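PDB 4A0S: octenoyl-CoA reductase/carboxylase from Streptomyces sp., which probably catalyses the NADPH-dependent reductive carboxylation of 2-octenoyl-CoA, supplying an extender unit for cinnabaramide polyketide biosynthesis. Local coordinates for residues Leu30-Lys44 with Trp80-Phe92. Sequence-based numbering, arbitrary orientation.
With CO8 (octanoyl-coenzyme A), chain E.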
# COMPACT_ATOMS: atom_id res chain seq x y z
N LEU A 30 -11.27 22.38 33.28
CA LEU A 30 -12.63 22.09 33.65
C LEU A 30 -12.62 21.45 35.02
O LEU A 30 -11.58 20.96 35.49
CB LEU A 30 -13.26 21.15 32.63
CG LEU A 30 -13.21 21.66 31.18
CD1 LEU A 30 -13.54 20.49 30.29
CD2 LEU A 30 -14.17 22.82 30.97
N ARG A 31 -13.80 21.44 35.64
CA ARG A 31 -13.98 20.89 36.96
C ARG A 31 -14.94 19.72 36.84
O ARG A 31 -15.98 19.83 36.20
CB ARG A 31 -14.56 21.97 37.89
CG ARG A 31 -13.63 23.16 38.13
CD ARG A 31 -12.47 22.81 39.06
NE ARG A 31 -12.93 22.44 40.40
CZ ARG A 31 -12.34 21.53 41.18
NH1 ARG A 31 -11.26 20.89 40.76
NH2 ARG A 31 -12.84 21.27 42.38
N ALA A 32 -14.57 18.59 37.45
CA ALA A 32 -15.39 17.38 37.38
C ALA A 32 -16.82 17.62 37.85
O ALA A 32 -17.76 17.04 37.29
CB ALA A 32 -14.75 16.26 38.20
N GLU A 33 -16.96 18.47 38.86
CA GLU A 33 -18.27 18.82 39.43
C GLU A 33 -19.20 19.45 38.40
O GLU A 33 -20.42 19.40 38.58
CB GLU A 33 -18.10 19.74 40.63
CG GLU A 33 -17.15 20.94 40.38
CD GLU A 33 -16.96 21.81 41.62
OE1 GLU A 33 -17.96 22.15 42.28
OE2 GLU A 33 -15.80 22.18 41.91
N ASP A 34 -18.63 20.00 37.33
CA ASP A 34 -19.44 20.72 36.32
C ASP A 34 -19.89 19.87 35.13
O ASP A 34 -20.55 20.38 34.22
CB ASP A 34 -18.66 21.93 35.77
CG ASP A 34 -18.32 22.95 36.85
OD1 ASP A 34 -19.02 22.99 37.89
OD2 ASP A 34 -17.34 23.71 36.65
N ALA A 35 -19.56 18.59 35.15
CA ALA A 35 -19.76 17.76 33.96
C ALA A 35 -21.20 17.76 33.43
O ALA A 35 -21.42 17.70 32.22
CB ALA A 35 -19.27 16.34 34.21
N ASP A 36 -22.18 17.86 34.33
CA ASP A 36 -23.60 17.80 33.94
C ASP A 36 -24.28 19.16 33.85
O ASP A 36 -25.49 19.22 33.74
CB ASP A 36 -24.40 16.90 34.90
CG ASP A 36 -23.79 15.52 35.05
OD1 ASP A 36 -23.48 14.87 34.02
OD2 ASP A 36 -23.60 15.09 36.21
N MET A 37 -23.50 20.24 33.90
CA MET A 37 -24.07 21.59 33.98
C MET A 37 -24.80 22.05 32.72
O MET A 37 -25.52 23.04 32.75
CB MET A 37 -22.98 22.61 34.31
CG MET A 37 -22.07 22.86 33.14
SD MET A 37 -20.80 24.04 33.54
CE MET A 37 -21.77 25.55 33.59
N PHE A 38 -24.57 21.34 31.62
CA PHE A 38 -25.23 21.65 30.36
C PHE A 38 -26.37 20.68 30.04
O PHE A 38 -26.90 20.68 28.92
CB PHE A 38 -24.23 21.68 29.20
CG PHE A 38 -23.19 22.75 29.32
CD1 PHE A 38 -23.55 24.09 29.43
CD2 PHE A 38 -21.84 22.41 29.32
CE1 PHE A 38 -22.58 25.09 29.55
CE2 PHE A 38 -20.85 23.40 29.44
CZ PHE A 38 -21.22 24.74 29.55
N LYS A 39 -26.75 19.86 31.01
CA LYS A 39 -27.89 18.98 30.81
C LYS A 39 -29.05 19.84 30.31
O LYS A 39 -29.42 20.83 30.94
CB LYS A 39 -28.25 18.25 32.10
CG LYS A 39 -29.43 17.28 31.97
CD LYS A 39 -29.02 15.92 31.40
CE LYS A 39 -29.01 14.85 32.49
NZ LYS A 39 -27.70 14.75 33.20
N GLY A 40 -29.58 19.46 29.15
CA GLY A 40 -30.67 20.19 28.51
C GLY A 40 -30.40 21.66 28.31
O GLY A 40 -31.28 22.50 28.55
N VAL A 41 -29.18 21.98 27.89
CA VAL A 41 -28.79 23.35 27.54
C VAL A 41 -28.43 23.37 26.06
O VAL A 41 -27.65 22.54 25.60
CB VAL A 41 -27.61 23.83 28.43
CG1 VAL A 41 -26.96 25.11 27.89
CG2 VAL A 41 -28.10 24.03 29.87
N ALA A 42 -29.04 24.30 25.31
CA ALA A 42 -28.90 24.38 23.85
C ALA A 42 -27.52 24.84 23.41
O ALA A 42 -26.79 24.10 22.77
CB ALA A 42 -29.97 25.29 23.26
N ASP A 43 -27.19 26.08 23.76
CA ASP A 43 -25.87 26.63 23.50
C ASP A 43 -25.03 26.48 24.76
O ASP A 43 -25.16 27.25 25.69
CB ASP A 43 -25.98 28.10 23.08
CG ASP A 43 -24.64 28.82 23.06
OD1 ASP A 43 -23.58 28.16 22.97
OD2 ASP A 43 -24.65 30.06 23.13
N LYS A 44 -24.17 25.46 24.75
CA LYS A 44 -23.35 25.11 25.91
C LYS A 44 -22.09 25.97 25.95
O LYS A 44 -20.99 25.53 25.61
CB LYS A 44 -23.00 23.63 25.89
CG LYS A 44 -24.24 22.76 25.75
CD LYS A 44 -23.92 21.29 25.68
CE LYS A 44 -25.20 20.48 25.62
NZ LYS A 44 -24.90 19.04 25.87
N TRP A 80 -15.24 20.84 22.52
CA TRP A 80 -15.99 19.65 22.91
C TRP A 80 -15.82 19.40 24.41
O TRP A 80 -16.80 19.15 25.10
CB TRP A 80 -15.51 18.39 22.16
CG TRP A 80 -15.72 18.39 20.69
CD1 TRP A 80 -14.78 18.11 19.74
CD2 TRP A 80 -16.92 18.70 19.99
NE1 TRP A 80 -15.33 18.20 18.49
CE2 TRP A 80 -16.64 18.57 18.61
CE3 TRP A 80 -18.21 19.08 20.38
CZ2 TRP A 80 -17.60 18.80 17.61
CZ3 TRP A 80 -19.17 19.31 19.41
CH2 TRP A 80 -18.86 19.16 18.03
N SER A 81 -14.58 19.48 24.90
CA SER A 81 -14.26 19.33 26.33
C SER A 81 -15.09 20.23 27.20
O SER A 81 -15.71 19.78 28.17
CB SER A 81 -12.81 19.71 26.63
OG SER A 81 -11.91 18.83 26.03
N ALA A 82 -15.04 21.52 26.90
CA ALA A 82 -15.70 22.53 27.70
C ALA A 82 -17.22 22.43 27.62
O ALA A 82 -17.93 22.97 28.46
CB ALA A 82 -15.24 23.90 27.30
N MET A 83 -17.71 21.75 26.59
CA MET A 83 -19.13 21.43 26.47
C MET A 83 -19.50 20.09 27.12
O MET A 83 -20.68 19.73 27.15
CB MET A 83 -19.53 21.37 25.00
CG MET A 83 -19.53 22.69 24.29
SD MET A 83 -19.77 22.49 22.52
CE MET A 83 -21.33 21.67 22.42
N PHE A 84 -18.49 19.36 27.60
CA PHE A 84 -18.65 17.97 28.07
C PHE A 84 -19.28 17.04 27.02
O PHE A 84 -19.93 16.04 27.34
CB PHE A 84 -19.37 17.92 29.43
CG PHE A 84 -18.79 18.87 30.46
CD1 PHE A 84 -17.62 18.54 31.15
CD2 PHE A 84 -19.41 20.09 30.73
CE1 PHE A 84 -17.07 19.42 32.10
CE2 PHE A 84 -18.86 20.98 31.68
CZ PHE A 84 -17.70 20.64 32.36
N GLU A 85 -19.03 17.37 25.75
CA GLU A 85 -19.51 16.58 24.62
C GLU A 85 -18.41 15.85 23.84
O GLU A 85 -17.27 16.31 23.80
CB GLU A 85 -20.30 17.47 23.67
CG GLU A 85 -21.61 17.92 24.24
CD GLU A 85 -22.50 18.53 23.19
OE1 GLU A 85 -22.03 18.67 22.04
OE2 GLU A 85 -23.66 18.85 23.50
N PRO A 86 -18.75 14.69 23.24
CA PRO A 86 -20.04 14.03 23.42
C PRO A 86 -20.11 13.35 24.78
O PRO A 86 -21.18 12.98 25.23
CB PRO A 86 -20.03 12.99 22.31
CG PRO A 86 -18.60 12.64 22.16
CD PRO A 86 -17.88 13.95 22.31
N ILE A 87 -18.95 13.18 25.40
CA ILE A 87 -18.83 12.56 26.71
C ILE A 87 -17.85 13.40 27.50
O ILE A 87 -16.79 13.74 26.98
CB ILE A 87 -18.26 11.13 26.60
CG1 ILE A 87 -19.23 10.20 25.85
CG2 ILE A 87 -17.89 10.59 27.99
CD1 ILE A 87 -18.52 9.11 25.07
N PRO A 88 -18.18 13.72 28.76
CA PRO A 88 -17.29 14.51 29.61
C PRO A 88 -15.90 13.91 29.61
O PRO A 88 -15.76 12.70 29.77
CB PRO A 88 -17.91 14.37 31.00
CG PRO A 88 -19.33 14.10 30.75
CD PRO A 88 -19.40 13.32 29.47
N THR A 89 -14.88 14.75 29.42
CA THR A 89 -13.49 14.28 29.41
C THR A 89 -13.09 13.56 30.70
O THR A 89 -12.22 12.70 30.69
CB THR A 89 -12.49 15.42 29.16
OG1 THR A 89 -12.76 16.51 30.04
CG2 THR A 89 -12.58 15.89 27.73
N PHE A 90 -13.75 13.89 31.80
CA PHE A 90 -13.44 13.19 33.06
C PHE A 90 -13.61 11.68 32.96
O PHE A 90 -12.87 10.93 33.59
CB PHE A 90 -14.22 13.82 34.20
CG PHE A 90 -13.79 15.22 34.47
CD1 PHE A 90 -12.68 15.47 35.28
CD2 PHE A 90 -14.43 16.29 33.88
CE1 PHE A 90 -12.25 16.74 35.52
CE2 PHE A 90 -13.99 17.58 34.10
CZ PHE A 90 -12.90 17.81 34.93
N HIS A 91 -14.55 11.24 32.13
CA HIS A 91 -14.72 9.81 31.88
C HIS A 91 -13.46 9.25 31.24
O HIS A 91 -13.03 8.15 31.57
CB HIS A 91 -15.94 9.56 30.99
CG HIS A 91 -16.02 8.15 30.48
ND1 HIS A 91 -16.38 7.08 31.28
CD2 HIS A 91 -15.78 7.64 29.25
CE1 HIS A 91 -16.36 5.97 30.57
NE2 HIS A 91 -16.00 6.28 29.33
N PHE A 92 -12.85 10.03 30.33
CA PHE A 92 -11.61 9.61 29.67
C PHE A 92 -10.43 9.60 30.63
O PHE A 92 -9.61 8.68 30.61
CB PHE A 92 -11.29 10.47 28.45
CG PHE A 92 -12.46 10.61 27.51
CD1 PHE A 92 -13.23 9.51 27.17
CD2 PHE A 92 -12.80 11.86 27.01
CE1 PHE A 92 -14.33 9.64 26.31
CE2 PHE A 92 -13.89 12.01 26.14
CZ PHE A 92 -14.66 10.91 25.80
N1A CO8 E . -21.34 11.61 31.75
C2A CO8 E . -20.49 10.71 32.23
N3A CO8 E . -20.16 9.62 31.53
C4A CO8 E . -20.71 9.43 30.31
C5A CO8 E . -21.61 10.35 29.77
C6A CO8 E . -21.92 11.47 30.53
N6A CO8 E . -22.77 12.39 30.05
N7A CO8 E . -21.98 9.91 28.57
C8A CO8 E . -21.34 8.75 28.35
N9A CO8 E . -20.57 8.46 29.42
C1B CO8 E . -19.69 7.28 29.63
C2B CO8 E . -20.51 6.03 29.98
O2B CO8 E . -19.82 5.26 30.98
C3B CO8 E . -20.52 5.31 28.63
O3B CO8 E . -20.69 3.91 28.82
P3B CO8 E . -22.18 3.33 28.52
O7A CO8 E . -22.61 2.49 29.85
O8A CO8 E . -23.26 4.57 28.54
O9A CO8 E . -22.24 2.58 27.25
C4B CO8 E . -19.15 5.62 28.06
O4B CO8 E . -18.91 6.98 28.43
C5B CO8 E . -19.16 5.65 26.52
O5B CO8 E . -17.87 6.08 26.05
P1A CO8 E . -16.59 5.05 26.13
O1A CO8 E . -15.30 5.88 25.49
O2A CO8 E . -16.24 4.60 27.51
O3A CO8 E . -17.01 3.74 25.24
P2A CO8 E . -16.78 3.44 23.64
O4A CO8 E . -18.08 2.67 23.13
O5A CO8 E . -15.52 2.70 23.33
O6A CO8 E . -16.83 4.89 22.89
CBP CO8 E . -16.09 6.67 21.35
CCP CO8 E . -15.93 5.19 21.80
CDP CO8 E . -17.45 6.75 20.65
CEP CO8 E . -14.99 6.95 20.33
CAP CO8 E . -16.00 7.62 22.59
OAP CO8 E . -14.82 7.37 23.43
C9P CO8 E . -16.11 9.13 22.25
O9P CO8 E . -17.21 9.60 21.96
N8P CO8 E . -14.97 9.86 22.33
C7P CO8 E . -14.96 11.34 22.12
C6P CO8 E . -14.44 11.80 20.73
C5P CO8 E . -15.34 12.96 20.22
O5P CO8 E . -16.53 12.76 20.02
N4P CO8 E . -14.87 14.20 20.15
C3P CO8 E . -13.50 14.70 20.17
C2P CO8 E . -13.34 15.20 18.73
S1P CO8 E . -11.95 14.37 17.87
C1' CO8 E . -10.80 15.66 17.97
O1' CO8 E . -11.13 16.86 18.03
C2' CO8 E . -9.49 15.23 18.01
C3' CO8 E . -8.42 16.09 18.07
C4' CO8 E . -7.12 15.56 18.07
C5' CO8 E . -7.00 14.08 18.39
C6' CO8 E . -5.48 13.81 18.48
C7' CO8 E . -5.24 12.33 18.54
C8' CO8 E . -3.74 12.11 18.77
O HOH W 1 -22.89 18.46 27.98
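F84 lies flat against the backbone of A35. The A35 CA sits over the centre of one face, 3.6 Å from the F84 ring centroid, a CH-pi contact. The opposite face of the ring is covered toward its rim by S81 O of its own segment. The F38 ring meets F84 rim to rim, with CD2 of F38 3.6 Å from CD2 of F84 and the planes at 40°. M37 adds a Met-aromatic contact at the F84 edge, with M37 SD 5.4 Å from the F84 ring centroid. With F84 cut back to an alanine, A35, F38 and M37 would probably lose their shared aromatic partner and a gap would open between the two segments.

F90 repeats the pattern on A32, whose CA lies over the ring centre, 3.5 Å from the F90 centroid. L30 packs beside both rings and spreads its two methyls over S81 and A82. Its CD2 reaches A82 CA at 3.6 Å, while CD1 turns to S81. At the far end, K44 NZ forms a salt bridge with E85 OE2 at 2.7 Å; the oxygen receives it on its anti lone pair. The K44 chain runs extended beyond CG (chi2 179°, chi3 177°), which carries the amine out to E85. A water joins the same NZ to M83 O.

F84 is the first residue to leave helical phi/psi, in a Schellman motif; its phi is positive and its side chain is directed at 30-44. Beyond it, P86, I87, P88, H91 and F92 line the octanoyl-CoA pocket. D34 is paired with R51, and T89 OG1 bonds H111. The contact thus joins the loop after strand 24-31 to the turn between helices 76-82 and 89-97, with helix 46-49 and strand 110-112 alongside.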